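Side-chain contacts in enzyme subtilase SubTY from Bacillus sp. TY145 (Bacillus sp., PDB 5FFN), which probably hydrolyses peptide bonds in proteins as a serine endopeptidase of the subtilisin-like subtilase family, with bound calcium and sodium ions: residues Ala191-Val196 / Gly200-Ala205; Ala49-Asp54 / Ala125-Arg130; Ser13-Gln18 / Ala261-Ser266. All coordinates share one frame; numbering follows the deposited sequence.

Contact 1: Ala191-Val196 / Gly200-Ala205; sequences AALENV and GTYRVA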
loop_
_atom_site.group_PDB
_atom_site.type_symbol
_atom_site.label_atom_id
_atom_site.label_comp_id
_atom_site.label_asym_id
_atom_site.label_seq_id
_atom_site.Cartn_x
_atom_site.Cartn_y
_atom_site.Cartn_z
ATOM N N ALA A 191 -0.578 7.877 2.750
ATOM C CA ALA A 191 0.737 8.262 3.325
ATOM C C ALA A 191 1.040 7.393 4.548
ATOM O O ALA A 191 0.127 6.867 5.169
ATOM C CB ALA A 191 0.722 9.754 3.752
ATOM N N ALA A 192 2.324 7.295 4.927
ATOM C CA ALA A 192 2.748 6.428 6.033
ATOM C C ALA A 192 3.081 7.303 7.266
ATOM O O ALA A 192 3.929 8.226 7.181
ATOM C CB ALA A 192 3.993 5.634 5.648
ATOM N N LEU A 193 2.419 6.972 8.370
ATOM C CA LEU A 193 2.760 7.451 9.707
ATOM C C LEU A 193 3.828 6.523 10.330
ATOM O O LEU A 193 3.830 5.316 10.114
ATOM C CB LEU A 193 1.553 7.472 10.635
ATOM C CG LEU A 193 0.317 8.288 10.178
ATOM C CD1 LEU A 193 -0.879 8.100 11.063
ATOM C CD2 LEU A 193 0.735 9.717 10.059
ATOM N N GLU A 194 4.657 7.133 11.180
ATOM C CA GLU A 194 5.513 6.359 12.098
ATOM C C GLU A 194 4.972 6.508 13.498
ATOM O O GLU A 194 4.148 7.397 13.764
ATOM C CB GLU A 194 6.943 6.852 11.999
ATOM C CG GLU A 194 7.130 8.321 12.369
ATOM C CD GLU A 194 8.519 8.864 12.104
ATOM O OE1 GLU A 194 9.320 8.201 11.421
ATOM O OE2 GLU A 194 8.774 9.991 12.562
ATOM N N ASN A 195 5.423 5.636 14.413
ATOM C CA ASN A 195 4.891 5.660 15.764
ATOM C C ASN A 195 5.677 6.641 16.637
ATOM O O ASN A 195 6.364 6.225 17.593
ATOM C CB ASN A 195 4.887 4.284 16.357
ATOM C CG ASN A 195 4.096 4.193 17.665
ATOM O OD1 ASN A 195 3.286 5.083 17.970
ATOM N ND2 ASN A 195 4.321 3.120 18.439
ATOM N N VAL A 196 5.580 7.918 16.282
ATOM C CA VAL A 196 6.220 9.039 16.953
ATOM C C VAL A 196 5.229 10.191 16.947
ATOM O O VAL A 196 4.489 10.375 15.957
ATOM C CB VAL A 196 7.479 9.520 16.218
ATOM C CG1 VAL A 196 8.056 10.741 16.871
ATOM C CG2 VAL A 196 8.507 8.359 16.044
ATOM N N GLY A 200 1.723 17.325 18.590
ATOM C CA GLY A 200 0.504 16.805 19.201
ATOM C C GLY A 200 -0.206 15.686 18.464
ATOM O O GLY A 200 -1.269 15.246 18.873
ATOM N N THR A 201 0.392 15.192 17.387
ATOM C CA THR A 201 -0.224 14.125 16.611
ATOM C C THR A 201 0.818 13.109 16.204
ATOM O O THR A 201 2.007 13.346 16.365
ATOM C CB THR A 201 -0.922 14.692 15.294
ATOM O OG1 THR A 201 0.044 15.025 14.289
ATOM C CG2 THR A 201 -1.736 15.913 15.582
ATOM N N TYR A 202 0.368 12.002 15.615
ATOM C CA TYR A 202 1.282 11.160 14.872
ATOM C C TYR A 202 2.067 11.946 13.835
ATOM O O TYR A 202 1.617 12.971 13.320
ATOM C CB TYR A 202 0.551 10.002 14.193
ATOM C CG TYR A 202 0.139 8.921 15.138
ATOM C CD1 TYR A 202 1.031 7.908 15.536
ATOM C CD2 TYR A 202 -1.118 8.918 15.668
ATOM C CE1 TYR A 202 0.638 6.918 16.430
ATOM C CE2 TYR A 202 -1.532 7.931 16.552
ATOM C CZ TYR A 202 -0.656 6.929 16.934
ATOM O OH TYR A 202 -1.153 5.964 17.794
ATOM N N ARG A 203 3.260 11.437 13.529
ATOM C CA ARG A 203 4.170 12.047 12.596
ATOM C C ARG A 203 4.224 11.262 11.284
ATOM O O ARG A 203 4.366 10.032 11.298
ATOM C CB ARG A 203 5.589 12.074 13.229
ATOM C CG ARG A 203 6.591 12.759 12.381
ATOM C CD ARG A 203 7.924 12.977 13.150
ATOM N NE ARG A 203 8.774 13.881 12.398
ATOM C CZ ARG A 203 9.583 13.527 11.403
ATOM N NH1 ARG A 203 9.675 12.268 11.024
ATOM N NH2 ARG A 203 10.274 14.453 10.759
ATOM N N VAL A 204 4.110 11.966 10.157
ATOM C CA VAL A 204 4.378 11.379 8.857
ATOM C C VAL A 204 5.855 10.961 8.780
ATOM O O VAL A 204 6.752 11.784 9.081
ATOM C CB VAL A 204 4.033 12.354 7.716
ATOM C CG1 VAL A 204 4.268 11.704 6.344
ATOM C CG2 VAL A 204 2.570 12.792 7.842
ATOM N N ALA A 205 6.121 9.729 8.324
ATOM C CA ALA A 205 7.531 9.297 8.110
ATOM C C ALA A 205 8.175 10.105 6.993
ATOM O O ALA A 205 7.549 10.443 5.981
ATOM C CB ALA A 205 7.654 7.775 7.875
HETATM O O HOH W 1 10.835 9.691 9.642
HETATM O O HOH W 2 0.691 4.084 18.231
#

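Contact 2: Ala49-Asp54 / Ala125-Arg130; sequences AEQCKD and ADEASR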
loop_
_atom_site.group_PDB
_atom_site.type_symbol
_atom_site.label_atom_id
_atom_site.label_comp_id
_atom_site.label_asym_id
_atom_site.label_seq_id
_atom_site.Cartn_x
_atom_site.Cartn_y
_atom_site.Cartn_z
ATOM N N ALA A 49 -9.162 -16.838 1.806
ATOM C CA ALA A 49 -9.027 -16.651 0.352
ATOM C C ALA A 49 -10.180 -17.246 -0.413
ATOM O O ALA A 49 -10.299 -18.475 -0.490
ATOM C CB ALA A 49 -7.707 -17.240 -0.134
ATOM N N GLU A 50 -11.023 -16.409 -0.987
ATOM C CA GLU A 50 -12.070 -16.851 -1.883
ATOM C C GLU A 50 -11.682 -16.852 -3.347
ATOM O O GLU A 50 -12.374 -17.462 -4.175
ATOM C CB GLU A 50 -13.360 -16.040 -1.678
ATOM C CG GLU A 50 -13.982 -16.427 -0.343
ATOM C CD GLU A 50 -15.312 -15.799 -0.018
ATOM O OE1 GLU A 50 -15.681 -14.775 -0.638
ATOM O OE2 GLU A 50 -15.987 -16.378 0.896
ATOM N N GLN A 51 -10.667 -16.066 -3.701
ATOM C CA GLN A 51 -10.090 -16.103 -5.062
ATOM C C GLN A 51 -8.573 -16.089 -4.925
ATOM O O GLN A 51 -8.019 -15.523 -3.978
ATOM C CB GLN A 51 -10.570 -14.964 -5.972
ATOM C CG GLN A 51 -12.065 -14.846 -6.212
ATOM C CD GLN A 51 -12.409 -14.081 -7.453
ATOM O OE1 GLN A 51 -11.532 -13.680 -8.212
ATOM N NE2 GLN A 51 -13.706 -13.846 -7.677
ATOM N N CYS A 52 -7.911 -16.799 -5.839
ATOM C CA CYS A 52 -6.484 -16.929 -5.856
ATOM C C CYS A 52 -6.120 -17.043 -7.333
ATOM O O CYS A 52 -6.399 -18.065 -7.968
ATOM C CB CYS A 52 -6.047 -18.139 -5.047
ATOM S SG CYS A 52 -4.369 -18.637 -5.239
ATOM N N LYS A 53 -5.591 -15.942 -7.890
ATOM C CA LYS A 53 -5.325 -15.862 -9.320
ATOM C C LYS A 53 -3.960 -15.216 -9.599
ATOM O O LYS A 53 -3.478 -14.410 -8.800
ATOM C CB LYS A 53 -6.422 -15.070 -10.043
ATOM C CG LYS A 53 -7.801 -15.675 -9.908
ATOM C CD LYS A 53 -8.881 -14.904 -10.607
ATOM C CE LYS A 53 -10.189 -15.703 -10.605
ATOM N NZ LYS A 53 -11.357 -14.910 -10.842
ATOM N N ASP A 54 -3.346 -15.610 -10.725
ATOM C CA ASP A 54 -1.988 -15.187 -11.052
ATOM C C ASP A 54 -1.968 -14.597 -12.454
ATOM O O ASP A 54 -2.345 -15.268 -13.436
ATOM C CB ASP A 54 -1.025 -16.386 -10.928
ATOM C CG ASP A 54 0.451 -16.011 -11.027
ATOM O OD1 ASP A 54 0.830 -14.853 -11.385
ATOM O OD2 ASP A 54 1.256 -16.912 -10.734
ATOM N N ALA A 125 -12.894 -5.721 -11.126
ATOM C CA ALA A 125 -14.119 -4.973 -11.447
ATOM C C ALA A 125 -15.156 -5.880 -12.113
ATOM O O ALA A 125 -16.331 -5.881 -11.728
ATOM C CB ALA A 125 -13.808 -3.793 -12.322
ATOM N N ASP A 126 -14.679 -6.716 -13.039
ATOM C CA ASP A 126 -15.557 -7.660 -13.738
ATOM C C ASP A 126 -16.110 -8.701 -12.777
ATOM O O ASP A 126 -17.304 -8.994 -12.812
ATOM C CB ASP A 126 -14.817 -8.302 -14.896
ATOM C CG ASP A 126 -14.615 -7.349 -16.066
ATOM O OD1 ASP A 126 -15.278 -6.313 -16.165
ATOM O OD2 ASP A 126 -13.778 -7.640 -16.929
ATOM N N GLU A 127 -15.261 -9.212 -11.893
ATOM C CA GLU A 127 -15.680 -10.177 -10.876
ATOM C C GLU A 127 -16.681 -9.544 -9.918
ATOM O O GLU A 127 -17.672 -10.184 -9.528
ATOM C CB GLU A 127 -14.490 -10.724 -10.098
ATOM C CG GLU A 127 -13.607 -11.649 -10.912
ATOM C CD GLU A 127 -14.278 -12.981 -11.194
ATOM O OE1 GLU A 127 -14.590 -13.721 -10.254
ATOM O OE2 GLU A 127 -14.519 -13.244 -12.372
ATOM N N ALA A 128 -16.411 -8.298 -9.530
ATOM C CA ALA A 128 -17.310 -7.560 -8.636
ATOM C C ALA A 128 -18.693 -7.363 -9.243
ATOM O O ALA A 128 -19.717 -7.618 -8.592
ATOM C CB ALA A 128 -16.668 -6.178 -8.213
ATOM N N SER A 129 -18.732 -6.929 -10.492
ATOM C CA SER A 129 -20.001 -6.733 -11.151
ATOM C C SER A 129 -20.734 -8.058 -11.318
ATOM O O SER A 129 -21.951 -8.106 -11.144
ATOM C CB SER A 129 -19.815 -6.068 -12.505
ATOM O OG SER A 129 -18.763 -6.660 -13.240
ATOM N N ARG A 130 -20.019 -9.119 -11.658
ATOM C CA ARG A 130 -20.679 -10.411 -11.927
ATOM C C ARG A 130 -21.293 -10.967 -10.649
ATOM O O ARG A 130 -22.469 -11.363 -10.631
ATOM C CB ARG A 130 -19.708 -11.430 -12.511
ATOM C CG ARG A 130 -20.440 -12.688 -13.002
ATOM C CD ARG A 130 -19.490 -13.690 -13.544
ATOM N NE ARG A 130 -18.861 -14.381 -12.429
ATOM C CZ ARG A 130 -17.622 -14.206 -12.050
ATOM N NH1 ARG A 130 -16.844 -13.356 -12.728
ATOM N NH2 ARG A 130 -17.163 -14.897 -10.996
#

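Contact 3: Ser13-Gln18 / Ala261-Ser266; sequences SIYNDQ and AAKIWS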
loop_
_atom_site.group_PDB
_atom_site.type_symbol
_atom_site.label_atom_id
_atom_site.label_comp_id
_atom_site.label_asym_id
_atom_site.label_seq_id
_atom_site.Cartn_x
_atom_site.Cartn_y
_atom_site.Cartn_z
ATOM N N SER A 13 -3.302 1.325 17.146
ATOM C CA SER A 13 -3.428 2.743 16.830
ATOM C C SER A 13 -4.717 3.040 16.033
ATOM O O SER A 13 -5.479 3.965 16.360
ATOM C CB SER A 13 -2.195 3.228 16.062
ATOM O OG SER A 13 -2.346 4.604 15.702
ATOM N N ILE A 14 -4.962 2.284 14.979
ATOM C CA ILE A 14 -6.134 2.582 14.133
ATOM C C ILE A 14 -7.446 2.263 14.852
ATOM O O ILE A 14 -8.482 2.854 14.555
ATOM C CB ILE A 14 -6.015 1.908 12.736
ATOM C CG1 ILE A 14 -6.867 2.652 11.693
ATOM C CG2 ILE A 14 -6.308 0.459 12.771
ATOM C CD1 ILE A 14 -6.678 2.158 10.278
ATOM N N TYR A 15 -7.383 1.311 15.784
ATOM C CA TYR A 15 -8.517 1.002 16.661
ATOM C C TYR A 15 -8.686 2.052 17.752
ATOM O O TYR A 15 -9.764 2.166 18.360
ATOM C CB TYR A 15 -8.405 -0.432 17.234
ATOM C CG TYR A 15 -9.113 -1.455 16.355
ATOM C CD1 TYR A 15 -8.538 -1.904 15.142
ATOM C CD2 TYR A 15 -10.356 -1.961 16.703
ATOM C CE1 TYR A 15 -9.198 -2.810 14.332
ATOM C CE2 TYR A 15 -11.011 -2.871 15.909
ATOM C CZ TYR A 15 -10.447 -3.289 14.706
ATOM O OH TYR A 15 -11.161 -4.180 13.943
ATOM N N ASN A 16 -7.631 2.826 17.983
ATOM C CA ASN A 16 -7.597 3.875 19.014
ATOM C C ASN A 16 -7.861 3.211 20.382
ATOM O O ASN A 16 -8.667 3.676 21.186
ATOM C CB ASN A 16 -8.591 5.002 18.683
ATOM C CG ASN A 16 -8.193 6.348 19.275
ATOM O OD1 ASN A 16 -7.375 6.436 20.190
ATOM N ND2 ASN A 16 -8.788 7.414 18.749
ATOM N N ASP A 17 -7.178 2.092 20.603
ATOM C CA ASP A 17 -7.345 1.312 21.833
ATOM C C ASP A 17 -6.109 0.475 22.118
ATOM O O ASP A 17 -5.910 -0.552 21.507
ATOM C CB ASP A 17 -8.564 0.433 21.717
ATOM C CG ASP A 17 -8.952 -0.219 23.056
ATOM O OD1 ASP A 17 -8.164 -0.176 24.007
ATOM O OD2 ASP A 17 -10.052 -0.771 23.114
ATOM N N GLN A 18 -5.291 0.934 23.049
ATOM C CA GLN A 18 -4.010 0.302 23.329
ATOM C C GLN A 18 -4.187 -1.006 24.079
ATOM O O GLN A 18 -3.266 -1.817 24.166
ATOM C CB GLN A 18 -3.108 1.265 24.085
ATOM C CG GLN A 18 -2.682 2.460 23.266
ATOM C CD GLN A 18 -2.042 2.034 21.957
ATOM O OE1 GLN A 18 -2.522 2.384 20.874
ATOM N NE2 GLN A 18 -0.987 1.237 22.052
ATOM N N ALA A 261 -11.531 0.373 5.625
ATOM C CA ALA A 261 -12.609 0.456 4.637
ATOM C C ALA A 261 -13.562 -0.772 4.691
ATOM O O ALA A 261 -14.795 -0.629 4.698
ATOM C CB ALA A 261 -12.034 0.622 3.221
ATOM N N ALA A 262 -12.983 -1.967 4.720
ATOM C CA ALA A 262 -13.787 -3.222 4.766
ATOM C C ALA A 262 -14.626 -3.309 6.045
ATOM O O ALA A 262 -15.811 -3.724 6.010
ATOM C CB ALA A 262 -12.884 -4.424 4.659
ATOM N N LYS A 263 -14.007 -2.911 7.150
ATOM C CA LYS A 263 -14.641 -2.867 8.468
ATOM C C LYS A 263 -15.845 -1.926 8.465
ATOM O O LYS A 263 -16.944 -2.325 8.914
ATOM C CB LYS A 263 -13.623 -2.526 9.551
ATOM C CG LYS A 263 -14.143 -2.614 11.001
ATOM C CD LYS A 263 -13.091 -2.105 11.977
ATOM C CE LYS A 263 -13.595 -2.037 13.404
ATOM N NZ LYS A 263 -14.049 -3.359 13.983
ATOM N N ILE A 264 -15.652 -0.711 7.936
ATOM C CA ILE A 264 -16.713 0.277 7.824
ATOM C C ILE A 264 -17.843 -0.253 6.917
ATOM O O ILE A 264 -19.041 -0.208 7.282
ATOM C CB ILE A 264 -16.161 1.642 7.319
ATOM C CG1 ILE A 264 -15.160 2.231 8.346
ATOM C CG2 ILE A 264 -17.277 2.643 6.995
ATOM C CD1 ILE A 264 -14.342 3.423 7.784
ATOM N N TRP A 265 -17.454 -0.822 5.773
ATOM C CA TRP A 265 -18.426 -1.250 4.774
ATOM C C TRP A 265 -19.327 -2.376 5.302
ATOM O O TRP A 265 -20.518 -2.386 5.051
ATOM C CB TRP A 265 -17.728 -1.712 3.504
ATOM C CG TRP A 265 -18.502 -1.466 2.275
ATOM C CD1 TRP A 265 -19.817 -1.031 2.162
ATOM C CD2 TRP A 265 -17.993 -1.522 0.942
ATOM N NE1 TRP A 265 -20.142 -0.861 0.838
ATOM C CE2 TRP A 265 -19.037 -1.126 0.071
ATOM C CE3 TRP A 265 -16.751 -1.870 0.391
ATOM C CZ2 TRP A 265 -18.874 -1.075 -1.314
ATOM C CZ3 TRP A 265 -16.620 -1.839 -0.999
ATOM C CH2 TRP A 265 -17.657 -1.426 -1.813
ATOM N N SER A 266 -18.706 -3.312 6.010
ATOM C CA SER A 266 -19.391 -4.437 6.619
ATOM C C SER A 266 -20.426 -3.953 7.631
ATOM O O SER A 266 -21.543 -4.496 7.702
ATOM C CB SER A 266 -18.394 -5.359 7.290
ATOM O OG SER A 266 -19.091 -6.431 7.935
#

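Contact 1: Ala191-Val196 / Gly200-Ala205
Glu194 and Arg203 lie side by side across two antiparallel strands, their side chains pointing the same way. Arg203 NH1 donates to Glu194 OE2 at 2.9 Å in a salt bridge. The oxygen sits near the guanidinium plane, but NH1 comes from above the carboxylate plane. The two flat groups are turned 32° apart. The same oxygen also rests along the arginine chain, with Glu194 OE2 3.2 Å from Arg203 CD. Glu194 CG stands between its own backbone N and carbonyl carbon (chi1 61°), which places it 3.4 Å from Arg203 O. One water joins Glu194 OE1 to Arg203 NH1, the second link being weak. Asp206 takes a further salt bridge from Arg203 NH2, and Gln198 a bond from NE.

The backbone is a short, twisted hairpin at the end of the main sheet's strand 188-194, and the two strands run 121° apart. Glu194 N bonds to Arg203 O at 2.9 Å, and Ala205 N to Ala192 O. An inverse gamma turn centred on Asn195 turns the chain a corner, after which Val196 O takes a weak bond from Arg203 N.

Tyr202 lies on the other face of the hairpin from Arg203. Its ring edge meets two oxygens, with CD1 3.6 Å from Glu194 O and CE1 3.6 Å from Asn195 OD1. Tyr202 CB touches Leu193 CD1 at 3.9 Å. Tyr202 OH bonds to Ser13 OG, and a water links it to Asn195 OD1.

Contact 2: Ala49-Asp54 / Ala125-Arg130
Gln51 and Lys53 reach from one side of strand 49-54 to the carboxylate of Glu127 on the facing helix. Gln51 NE2 donates to Glu127 OE1 at 2.7 Å. The bond uses the anti lone pair of OE1, and this oxygen is tilted out of the amide plane of Gln51. Amide and carboxylate planes stand 69° apart, so the two groups meet crossed and not flat together. Lys53 NZ comes to 3.5 Å from Glu127 OE1, a long salt bridge.

Both strand side chains are extended beyond CG, which carries their ends across to the helix. Glu127 is instead folded at its second torsion (chi2 -71°), which leaves its carboxylate within reach of Arg130, about one turn further along the same helix. Arg130 NH2 donates to Glu127 OE1 at 2.9 Å from the syn side, so OE1 accepts on two sides. Lys53, Glu127 and Arg130 thus form a salt-bridge network. The carboxylate probably offsets the like charges of Lys53 NZ and Arg130 NH2, which are 5.8 Å apart.

Lys53 NZ also bonds to Gln51 OE1 at 2.9 Å, from above the carbonyl plane of the amide. This bond, with another from Tyr103 OH to OE1, fixes which way the amide is flipped. His123 NE2 is a further partner of Lys53 NZ.

In the alpha/beta subtilase fold this polar network bridges the edge region of the main sheet and helix 114-131. Strand 49-54 runs parallel to strand 99-104, whose Trp101 and Tyr103 touch Glu127. Helix 114-131 packs on helix 148-159 through Ala125, and the Cys52-Cys66 disulfide ties the strand to the chain just after strand 62-63, its antiparallel partner.

Contact 3: Ser13-Gln18 / Ala261-Ser266
Tyr15 and Lys263 meet at the ends of their side chains, while their CA atoms stay 10.9 Å apart. Lys263 NZ donates to Tyr15 OH at 3.0 Å. The two side chains approach at a slant. The last carbons of the lysine run past the hydroxyl, with Lys263 CD 3.4 Å from Tyr15 OH. Lys263 CE is 3.6 Å from Tyr15 CZ. The aliphatic part of the lysine therefore touches the same end of the ring that takes the bond.

The lysine chain is straight from CB to CE and then turns at its last torsion (chi4 60°). That turn swings NZ back to the ring, 3.6 Å from Tyr15 CE2.

Each polar end has a second partner. Lys263 NZ also bonds to Thr24 O. Tyr15 OH bonds to Val94 O, and since a carbonyl can only accept, the phenol probably donates there while it accepts from the lysine. The pair thus links two backbone carbonyls from separate loops.

Tyr15 lies at the end region of helix 9-15, a Schellman motif follows at Asn16, and the tyrosine side chain touches Thr23. Lys263 belongs to the long helix 250-267, which in subtilases begins near the nucleophilic serine. Beside Lys263 lies Val310 of the C-terminal segment. Farther round this helix, Ala262 faces strand 29-35 and Ile264 faces helix 273-286.

From the N terminus the chain first passes 13-18, which waits for 261-266 to close contact 3, the widest loop. Within that span contact 2 opens at 49-54 and closes at 125-130, joining a strand of the main sheet to a helix. Contact 1 follows at 191-196 and closes almost at once at 200-205 as a local hairpin. Contacts 2 and 1 come in series, both inside contact 3, and none cross. Contacts 1 and 2 involve the same sheet but lie on opposite sides of the chain's centre, about 34 Å apart between centres. Contacts 1 and 3 touch where Tyr202 OH probably bonds to Ser13 OG of helix 9-15.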